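Local coordinates for interphotoreceptor retinoid-binding protein (Xenopus laevis, PDB 1J7X) that probably carries retinoids through the matrix between photoreceptors and pigment epithelium, this chain being one functional unit of the protein, at residues Y19-R24 with T58-L63; E43-A47 with D251-S255; V98-S102 with T132-I137. All coordinates share one frame; numbering follows the deposited sequence.

Contact 1: residues Y19-R24 with T58-L63; sequences YAFSER and TEDPRL
Asp-60 OD2 is shared by two donors, one from each side of the contact. Tyr-19 OH gives it a hydrogen bond of 2.7 Å, received on the anti lone pair, while Arg-62 NH2 reaches the same oxygen at 2.9 Å on the syn side. Arg-62 NE closes a side-on salt bridge to Asp-60 OD1 with a nearly straight bond (174°), and the backbone N of Arg-62 also binds OD1, making an Asx turn. Four hydrogen bonds thus fix the rotation of a buried carboxylate. The Tyr-19 ring meets OD2 at its edge, and Leu-63 CD2 lies 4.1 Å above one face. With CG trans to the backbone N (chi1 180°), Tyr-19 sends its hydroxyl across to the other loop. The guanidinium of Arg-24 lies over one face of Phe-21, and the positive charge of Arg-24, with NH1 4.4 Å from Asp-60 OD2, probably helps stabilise the carboxylate. Arg-62 NH2 is further bound to Asn-262, and Thr-58 OG1 to Leu-54 O. The contact joins the loop between helices 2-18 and 25-31 to the one leading from helix 43-58 into strand 64-67, both packed against strand 254-265.

Contact 2: residues E43-A47 with D251-S255; sequences EEDIA and DTQLS
Glu-43, in the first turn of helix 43-58, spans the gap to Gln-253 and lays its aliphatic part along Leu-254 on the way. CB of Glu-43 is 3.7 Å from Leu-254 CD1, and the two side chains run antiparallel, overlapping side by side. Because CG is trans to the carbonyl carbon (chi1 -63°) and the chain is extended beyond CG, the carboxylate is carried out to the loop ahead of strand 254-265. There Glu-43 OE2 accepts from Gln-253 N at 2.6 Å, a short bond with an N-H...O angle of 170°. The donor comes on the syn side, 27° out of the carboxylate plane. The same oxygen passes close to Thr-252 CB, and OE1 faces the CB and CG methylenes of Gln-253.

The backbone carbonyl of Glu-43 is also covered by leucine: its O lies 3.6 Å from Leu-254 CD1 while accepting the helical bond from Ala-47 N. One turn on, Ile-46 adds a looser touch, CG2 to Leu-254 CD1 at 4.3 Å. Ala-47 CB then meets the other methyl, Leu-254 CD2, at 4.2 Å, so both branches of the buried leucine rest on the helix.

On the strand side, Thr-252 OG1 accepts from Leu-254 N at 2.9 Å in an ST turn, and is itself hydrogen-bonded to Phe-249 O. Backbone bonds from Gln-253 to Lys-68 tie this loop to the chain just beyond strand 64-67.

The contact therefore pairs one charge-assisted hydrogen bond, carboxylate to backbone N-H, with an apolar patch. The carboxylate and the ST turn engage successive backbone N-H groups, those of Gln-253 and Leu-254, which probably helps fix the entry to the strand, while Leu-254 packs on the helix.

Contact 3: residues V98-S102 with T132-I137; sequences VFKVS and TVWEPI
Val-101 of strand 100-104 packs against the end of helix 119-137, and every carbon of its branch finds a partner there. Its CB lies 3.7 Å from the carbonyl oxygen of Thr-132. CG2 comes closer to that oxygen, at 3.2 Å, and also meets Val-133 CG2 at 4.0 Å. CG1, trans to the backbone N (chi1 -177°), points on along the helix, where it touches Ile-137 CG2 at 3.9 Å and, more loosely, Pro-136 CB. The isopropyl group thus sits among residues of successive helical turns and crosses Val-133 and Ile-137 at about right angles.

Phe-99 continues the packing ahead of the strand. Its CB is 3.8 Å from Val-133 CG2, which approaches the ring obliquely, while Thr-132 CG2 lies against the Phe-99 carbonyl oxygen. Thr-132 OG1 is hydrogen-bonded to Asn-96 OD1 on helix 88-98, and CG2, opposite the backbone N, is the branch that faces the segment 98-102. Phe-99 also meets the ring of Phe-113, and Val-101 and Val-133 both touch Leu-111 of strand 108-112.

Strand and helix run almost parallel, 7° between their short axes, with a closest approach of 8.8 Å. The helix has a wider pi-type turn at 132-134 and a kink at Pro-136, whose ring nitrogen has no hydrogen to give.

The join is mainly van der Waals packing of branched side chains, with two methyls lying against carbonyl oxygens in what are at most weak C-H...O contacts; the helix is held over the outermost strand of the mixed sheet by shape and apolar burial.

Contacts 1 and 2 belong to one end of the molecule, with centres 20 Å apart and nearest atoms about 8 Å apart. They share two elements: helix 43-58 starts in contact 2 and ends in contact 1, and strand 254-265 begins in contact 2 and runs beside contact 1. Their segments alternate along the chain. Contact 3 lies on the opposite side of the chain's centre, 41 Å from contact 1 and 49 Å from contact 2 between centres, at the edge of the mixed sheet; it is nested within the loop that contact 2 closes. Hydrogen bonds link the segments in contacts 1 and 2, while contact 3 is held mainly by apolar packing.

Contact 1: residues Y19-R24 with T58-L63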
loop_
_atom_site.group_PDB
_atom_site.type_symbol
_atom_site.label_atom_id
_atom_site.label_comp_id
_atom_site.label_asym_id
_atom_site.label_seq_id
_atom_site.Cartn_x
_atom_site.Cartn_y
_atom_site.Cartn_z
ATOM N N TYR A 19 16.023 -6.005 -9.645
ATOM C CA TYR A 19 15.984 -5.512 -8.259
ATOM C C TYR A 19 15.892 -3.995 -8.254
ATOM O O TYR A 19 16.807 -3.298 -8.775
ATOM C CB TYR A 19 17.222 -5.975 -7.499
ATOM C CG TYR A 19 17.297 -5.530 -6.095
ATOM C CD1 TYR A 19 16.154 -5.566 -5.284
ATOM C CD2 TYR A 19 18.463 -5.131 -5.517
ATOM C CE1 TYR A 19 16.197 -5.231 -3.983
ATOM C CE2 TYR A 19 18.469 -4.658 -4.193
ATOM C CZ TYR A 19 17.317 -4.813 -3.388
ATOM O OH TYR A 19 17.367 -4.398 -2.085
ATOM N N ALA A 20 14.856 -3.479 -7.607
ATOM C CA ALA A 20 14.658 -2.019 -7.566
ATOM C C ALA A 20 15.875 -1.171 -7.224
ATOM O O ALA A 20 16.013 -0.064 -7.726
ATOM C CB ALA A 20 13.592 -1.656 -6.607
ATOM N N PHE A 21 16.712 -1.644 -6.323
ATOM C CA PHE A 21 17.887 -0.894 -5.877
ATOM C C PHE A 21 19.093 -1.289 -6.771
ATOM O O PHE A 21 19.976 -1.961 -6.314
ATOM C CB PHE A 21 18.214 -1.183 -4.448
ATOM C CG PHE A 21 17.379 -0.444 -3.431
ATOM C CD1 PHE A 21 17.512 0.915 -3.270
ATOM C CD2 PHE A 21 16.480 -1.114 -2.629
ATOM C CE1 PHE A 21 16.829 1.540 -2.386
ATOM C CE2 PHE A 21 15.768 -0.453 -1.731
ATOM C CZ PHE A 21 15.918 0.865 -1.584
ATOM N N SER A 22 19.106 -0.831 -8.019
ATOM C CA SER A 22 20.226 -1.071 -8.953
ATOM C C SER A 22 21.624 -0.772 -8.436
ATOM O O SER A 22 22.621 -1.491 -8.775
ATOM C CB SER A 22 19.921 -0.385 -10.278
ATOM O OG SER A 22 20.024 1.021 -10.115
ATOM N N GLU A 23 21.666 0.239 -7.595
ATOM C CA GLU A 23 22.904 0.712 -7.040
ATOM C C GLU A 23 23.497 -0.282 -6.142
ATOM O O GLU A 23 24.638 -0.157 -5.776
ATOM C CB GLU A 23 22.700 2.082 -6.355
ATOM C CG GLU A 23 21.799 2.069 -5.137
ATOM C CD GLU A 23 20.372 2.575 -5.376
ATOM O OE1 GLU A 23 19.722 2.086 -6.339
ATOM O OE2 GLU A 23 19.948 3.474 -4.556
ATOM N N ARG A 24 22.740 -1.345 -5.761
ATOM C CA ARG A 24 23.304 -2.349 -4.905
ATOM C C ARG A 24 23.885 -3.532 -5.681
ATOM O O ARG A 24 24.542 -4.365 -5.099
ATOM C CB ARG A 24 22.232 -2.873 -3.885
ATOM C CG ARG A 24 21.802 -1.735 -2.927
ATOM C CD ARG A 24 20.705 -2.047 -2.063
ATOM N NE ARG A 24 20.341 -0.962 -1.160
ATOM C CZ ARG A 24 19.337 -1.065 -0.277
ATOM N NH1 ARG A 24 18.633 -2.194 -0.211
ATOM N NH2 ARG A 24 19.057 -0.080 0.534
ATOM N N THR A 58 21.585 -6.077 1.959
ATOM C CA THR A 58 20.577 -5.099 1.452
ATOM C C THR A 58 19.646 -4.528 2.473
ATOM O O THR A 58 19.082 -3.473 2.278
ATOM C CB THR A 58 19.637 -5.733 0.369
ATOM O OG1 THR A 58 18.843 -6.764 0.991
ATOM C CG2 THR A 58 20.498 -6.429 -0.741
ATOM N N GLU A 59 19.379 -5.223 3.557
ATOM C CA GLU A 59 18.450 -4.715 4.545
ATOM C C GLU A 59 17.142 -4.425 3.923
ATOM O O GLU A 59 16.510 -3.405 4.223
ATOM C CB GLU A 59 18.987 -3.512 5.310
ATOM C CG GLU A 59 20.247 -3.879 6.144
ATOM C CD GLU A 59 20.651 -2.676 7.065
ATOM O OE1 GLU A 59 20.453 -1.533 6.676
ATOM O OE2 GLU A 59 21.104 -2.883 8.172
ATOM N N ASP A 60 16.753 -5.271 2.993
ATOM C CA ASP A 60 15.524 -5.153 2.239
ATOM C C ASP A 60 14.773 -6.412 2.356
ATOM O O ASP A 60 14.857 -7.305 1.483
ATOM C CB ASP A 60 15.875 -4.823 0.777
ATOM C CG ASP A 60 14.696 -4.542 -0.077
ATOM O OD1 ASP A 60 13.535 -4.694 0.332
ATOM O OD2 ASP A 60 14.841 -4.140 -1.294
ATOM N N PRO A 61 13.834 -6.464 3.318
ATOM C CA PRO A 61 12.986 -7.632 3.527
ATOM C C PRO A 61 12.073 -8.097 2.348
ATOM O O PRO A 61 11.567 -9.217 2.380
ATOM C CB PRO A 61 12.076 -7.230 4.757
ATOM C CG PRO A 61 12.748 -6.124 5.392
ATOM C CD PRO A 61 13.550 -5.378 4.271
ATOM N N ARG A 62 11.918 -7.252 1.343
ATOM C CA ARG A 62 11.075 -7.560 0.202
ATOM C C ARG A 62 11.726 -8.616 -0.719
ATOM O O ARG A 62 11.048 -9.355 -1.391
ATOM C CB ARG A 62 10.778 -6.282 -0.580
ATOM C CG ARG A 62 10.086 -5.154 0.170
ATOM C CD ARG A 62 9.997 -3.914 -0.632
ATOM N NE ARG A 62 11.340 -3.446 -0.998
ATOM C CZ ARG A 62 11.576 -2.580 -1.927
ATOM N NH1 ARG A 62 10.582 -1.897 -2.478
ATOM N NH2 ARG A 62 12.820 -2.349 -2.267
ATOM N N LEU A 63 13.070 -8.657 -0.730
ATOM C CA LEU A 63 13.852 -9.541 -1.532
ATOM C C LEU A 63 14.020 -10.765 -0.711
ATOM O O LEU A 63 14.766 -10.783 0.284
ATOM C CB LEU A 63 15.213 -8.885 -1.829
ATOM C CG LEU A 63 16.263 -9.691 -2.490
ATOM C CD1 LEU A 63 15.681 -10.127 -3.837
ATOM C CD2 LEU A 63 17.593 -8.909 -2.650
#

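Contact 2: residues E43-A47 with D251-S255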
loop_
_atom_site.group_PDB
_atom_site.type_symbol
_atom_site.label_atom_id
_atom_site.label_comp_id
_atom_site.label_asym_id
_atom_site.label_seq_id
_atom_site.Cartn_x
_atom_site.Cartn_y
_atom_site.Cartn_z
ATOM N N GLU A 43 17.499 -27.210 -0.776
ATOM C CA GLU A 43 16.864 -25.979 -1.137
ATOM C C GLU A 43 16.640 -25.142 0.093
ATOM O O GLU A 43 16.852 -23.922 0.100
ATOM C CB GLU A 43 15.528 -26.267 -1.873
ATOM C CG GLU A 43 15.807 -27.019 -3.168
ATOM C CD GLU A 43 14.560 -27.295 -3.985
ATOM O OE1 GLU A 43 13.596 -27.855 -3.397
ATOM O OE2 GLU A 43 14.573 -27.011 -5.190
ATOM N N GLU A 44 16.204 -25.783 1.143
ATOM C CA GLU A 44 15.978 -25.054 2.362
ATOM C C GLU A 44 17.238 -24.347 2.841
ATOM O O GLU A 44 17.153 -23.167 3.280
ATOM C CB GLU A 44 15.419 -25.980 3.459
ATOM C CG GLU A 44 14.935 -25.257 4.767
ATOM C CD GLU A 44 14.183 -26.184 5.754
ATOM O OE1 GLU A 44 13.053 -26.682 5.423
ATOM O OE2 GLU A 44 14.719 -26.433 6.875
ATOM N N ASP A 45 18.368 -25.052 2.811
ATOM C CA ASP A 45 19.617 -24.458 3.253
ATOM C C ASP A 45 20.035 -23.350 2.321
ATOM O O ASP A 45 20.488 -22.293 2.798
ATOM C CB ASP A 45 20.705 -25.485 3.289
ATOM C CG ASP A 45 20.376 -26.681 4.168
ATOM O OD1 ASP A 45 19.772 -26.519 5.264
ATOM O OD2 ASP A 45 20.797 -27.829 3.825
ATOM N N ILE A 46 19.899 -23.596 1.007
ATOM C CA ILE A 46 20.210 -22.554 0.035
ATOM C C ILE A 46 19.392 -21.295 0.241
ATOM O O ILE A 46 19.915 -20.190 0.266
ATOM C CB ILE A 46 19.997 -23.072 -1.376
ATOM C CG1 ILE A 46 21.107 -24.073 -1.702
ATOM C CG2 ILE A 46 20.079 -22.013 -2.344
ATOM C CD1 ILE A 46 21.295 -25.195 -0.707
ATOM N N ALA A 47 18.110 -21.457 0.418
ATOM C CA ALA A 47 17.256 -20.296 0.644
ATOM C C ALA A 47 17.694 -19.535 1.931
ATOM O O ALA A 47 17.953 -18.302 1.962
ATOM C CB ALA A 47 15.804 -20.742 0.756
ATOM N N ASP A 251 14.255 -25.677 -12.560
ATOM C CA ASP A 251 14.738 -26.952 -12.065
ATOM C C ASP A 251 14.756 -27.084 -10.574
ATOM O O ASP A 251 15.455 -27.953 -10.039
ATOM C CB ASP A 251 16.153 -27.228 -12.648
ATOM C CG ASP A 251 16.185 -27.133 -14.205
ATOM O OD1 ASP A 251 16.268 -25.998 -14.770
ATOM O OD2 ASP A 251 16.115 -28.165 -14.926
ATOM N N THR A 252 13.980 -26.246 -9.878
ATOM C CA THR A 252 13.999 -26.329 -8.426
ATOM C C THR A 252 12.639 -26.074 -7.887
ATOM O O THR A 252 11.778 -25.669 -8.609
ATOM C CB THR A 252 14.883 -25.249 -7.823
ATOM O OG1 THR A 252 14.160 -24.004 -7.824
ATOM C CG2 THR A 252 16.200 -25.061 -8.661
ATOM N N GLN A 253 12.495 -26.296 -6.602
ATOM C CA GLN A 253 11.275 -26.040 -5.853
ATOM C C GLN A 253 11.350 -24.649 -5.156
ATOM O O GLN A 253 10.673 -24.438 -4.144
ATOM C CB GLN A 253 11.095 -27.118 -4.767
ATOM C CG GLN A 253 10.890 -28.617 -5.285
ATOM C CD GLN A 253 9.659 -28.803 -6.138
ATOM O OE1 GLN A 253 9.737 -28.782 -7.367
ATOM N NE2 GLN A 253 8.505 -28.999 -5.481
ATOM N N LEU A 254 12.258 -23.820 -5.640
ATOM C CA LEU A 254 12.520 -22.462 -5.057
ATOM C C LEU A 254 12.200 -21.390 -5.962
ATOM O O LEU A 254 12.182 -21.534 -7.155
ATOM C CB LEU A 254 14.008 -22.280 -4.658
ATOM C CG LEU A 254 14.447 -23.106 -3.468
ATOM C CD1 LEU A 254 15.968 -22.874 -3.240
ATOM C CD2 LEU A 254 13.703 -22.780 -2.266
ATOM N N SER A 255 11.918 -20.222 -5.382
ATOM C CA SER A 255 11.706 -19.036 -6.172
ATOM C C SER A 255 12.233 -17.833 -5.434
ATOM O O SER A 255 12.597 -17.946 -4.195
ATOM C CB SER A 255 10.239 -18.845 -6.450
ATOM O OG SER A 255 9.648 -18.452 -5.237
#

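Contact 3: residues V98-S102 with T132-I137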
loop_
_atom_site.group_PDB
_atom_site.type_symbol
_atom_site.label_atom_id
_atom_site.label_comp_id
_atom_site.label_asym_id
_atom_site.label_seq_id
_atom_site.Cartn_x
_atom_site.Cartn_y
_atom_site.Cartn_z
ATOM N N VAL A 98 -21.211 0.326 -1.321
ATOM C CA VAL A 98 -19.756 0.294 -1.310
ATOM C C VAL A 98 -19.219 1.166 -0.205
ATOM O O VAL A 98 -18.217 0.829 0.454
ATOM C CB VAL A 98 -19.132 0.747 -2.638
ATOM C CG1 VAL A 98 -17.636 0.999 -2.489
ATOM C CG2 VAL A 98 -19.433 -0.211 -3.714
ATOM N N PHE A 99 -19.835 2.307 0.008
ATOM C CA PHE A 99 -19.383 3.288 1.049
ATOM C C PHE A 99 -20.385 3.443 2.142
ATOM O O PHE A 99 -21.504 3.866 1.853
ATOM C CB PHE A 99 -19.118 4.637 0.444
ATOM C CG PHE A 99 -18.149 4.653 -0.699
ATOM C CD1 PHE A 99 -16.766 4.773 -0.448
ATOM C CD2 PHE A 99 -18.517 4.478 -1.990
ATOM C CE1 PHE A 99 -15.940 4.742 -1.460
ATOM C CE2 PHE A 99 -17.686 4.497 -3.007
ATOM C CZ PHE A 99 -16.343 4.693 -2.759
ATOM N N LYS A 100 -20.033 3.132 3.391
ATOM C CA LYS A 100 -20.872 3.305 4.569
ATOM C C LYS A 100 -20.464 4.589 5.259
ATOM O O LYS A 100 -19.295 4.736 5.686
ATOM C CB LYS A 100 -20.707 2.122 5.497
ATOM C CG LYS A 100 -21.355 2.270 6.892
ATOM C CD LYS A 100 -20.975 1.072 7.799
ATOM C CE LYS A 100 -21.774 1.005 9.049
ATOM N NZ LYS A 100 -21.607 2.152 9.950
ATOM N N VAL A 101 -21.400 5.525 5.344
ATOM C CA VAL A 101 -21.141 6.785 5.934
ATOM C C VAL A 101 -22.121 7.045 7.093
ATOM O O VAL A 101 -23.362 6.901 6.834
ATOM C CB VAL A 101 -21.308 7.892 4.920
ATOM C CG1 VAL A 101 -20.966 9.232 5.486
ATOM C CG2 VAL A 101 -20.456 7.572 3.700
ATOM N N SER A 102 -21.574 7.421 8.260
ATOM C CA SER A 102 -22.386 7.726 9.491
ATOM C C SER A 102 -21.912 9.019 10.050
ATOM O O SER A 102 -20.720 9.415 9.916
ATOM C CB SER A 102 -22.213 6.632 10.610
ATOM O OG SER A 102 -22.404 5.317 10.120
ATOM N N THR A 132 -23.107 10.169 -1.644
ATOM C CA THR A 132 -22.946 9.225 -0.520
ATOM C C THR A 132 -21.883 9.662 0.495
ATOM O O THR A 132 -22.039 9.496 1.710
ATOM C CB THR A 132 -22.632 7.907 -1.103
ATOM O OG1 THR A 132 -23.697 7.526 -1.989
ATOM C CG2 THR A 132 -22.542 6.723 -0.073
ATOM N N VAL A 133 -20.836 10.237 0.021
ATOM C CA VAL A 133 -19.681 10.492 0.902
ATOM C C VAL A 133 -19.407 11.950 1.102
ATOM O O VAL A 133 -19.603 12.434 2.158
ATOM C CB VAL A 133 -18.428 9.827 0.361
ATOM C CG1 VAL A 133 -17.205 10.126 1.283
ATOM C CG2 VAL A 133 -18.651 8.392 0.220
ATOM N N TRP A 134 -18.983 12.673 0.060
ATOM C CA TRP A 134 -18.460 13.983 0.180
ATOM C C TRP A 134 -19.427 15.028 0.773
ATOM O O TRP A 134 -19.038 15.793 1.616
ATOM C CB TRP A 134 -17.824 14.447 -1.144
ATOM C CG TRP A 134 -16.806 13.397 -1.631
ATOM C CD1 TRP A 134 -16.851 12.724 -2.780
ATOM C CD2 TRP A 134 -15.671 12.898 -0.913
ATOM N NE1 TRP A 134 -15.809 11.814 -2.843
ATOM C CE2 TRP A 134 -15.051 11.946 -1.711
ATOM C CE3 TRP A 134 -15.119 13.184 0.357
ATOM C CZ2 TRP A 134 -13.960 11.225 -1.265
ATOM C CZ3 TRP A 134 -13.967 12.552 0.755
ATOM C CH2 TRP A 134 -13.429 11.560 -0.066
ATOM N N GLU A 135 -20.662 14.982 0.324
ATOM C CA GLU A 135 -21.665 15.944 0.849
ATOM C C GLU A 135 -22.034 15.627 2.270
ATOM O O GLU A 135 -21.917 16.514 3.089
ATOM C CB GLU A 135 -22.887 16.002 -0.055
ATOM C CG GLU A 135 -24.001 16.913 0.658
ATOM C CD GLU A 135 -23.606 18.351 0.969
ATOM O OE1 GLU A 135 -22.770 18.952 0.278
ATOM O OE2 GLU A 135 -24.213 18.952 1.965
ATOM N N PRO A 136 -22.466 14.434 2.642
ATOM C CA PRO A 136 -22.863 14.176 3.994
ATOM C C PRO A 136 -21.781 14.508 5.101
ATOM O O PRO A 136 -22.118 14.963 6.236
ATOM C CB PRO A 136 -23.186 12.678 3.922
ATOM C CG PRO A 136 -23.567 12.449 2.562
ATOM C CD PRO A 136 -22.660 13.201 1.782
ATOM N N ILE A 137 -20.482 14.260 4.828
ATOM C CA ILE A 137 -19.437 14.531 5.859
ATOM C C ILE A 137 -19.047 15.977 5.970
ATOM O O ILE A 137 -18.359 16.342 6.872
ATOM C CB ILE A 137 -18.161 13.669 5.582
ATOM C CG1 ILE A 137 -17.470 14.061 4.330
ATOM C CG2 ILE A 137 -18.485 12.258 5.554
ATOM C CD1 ILE A 137 -16.121 13.317 4.151
#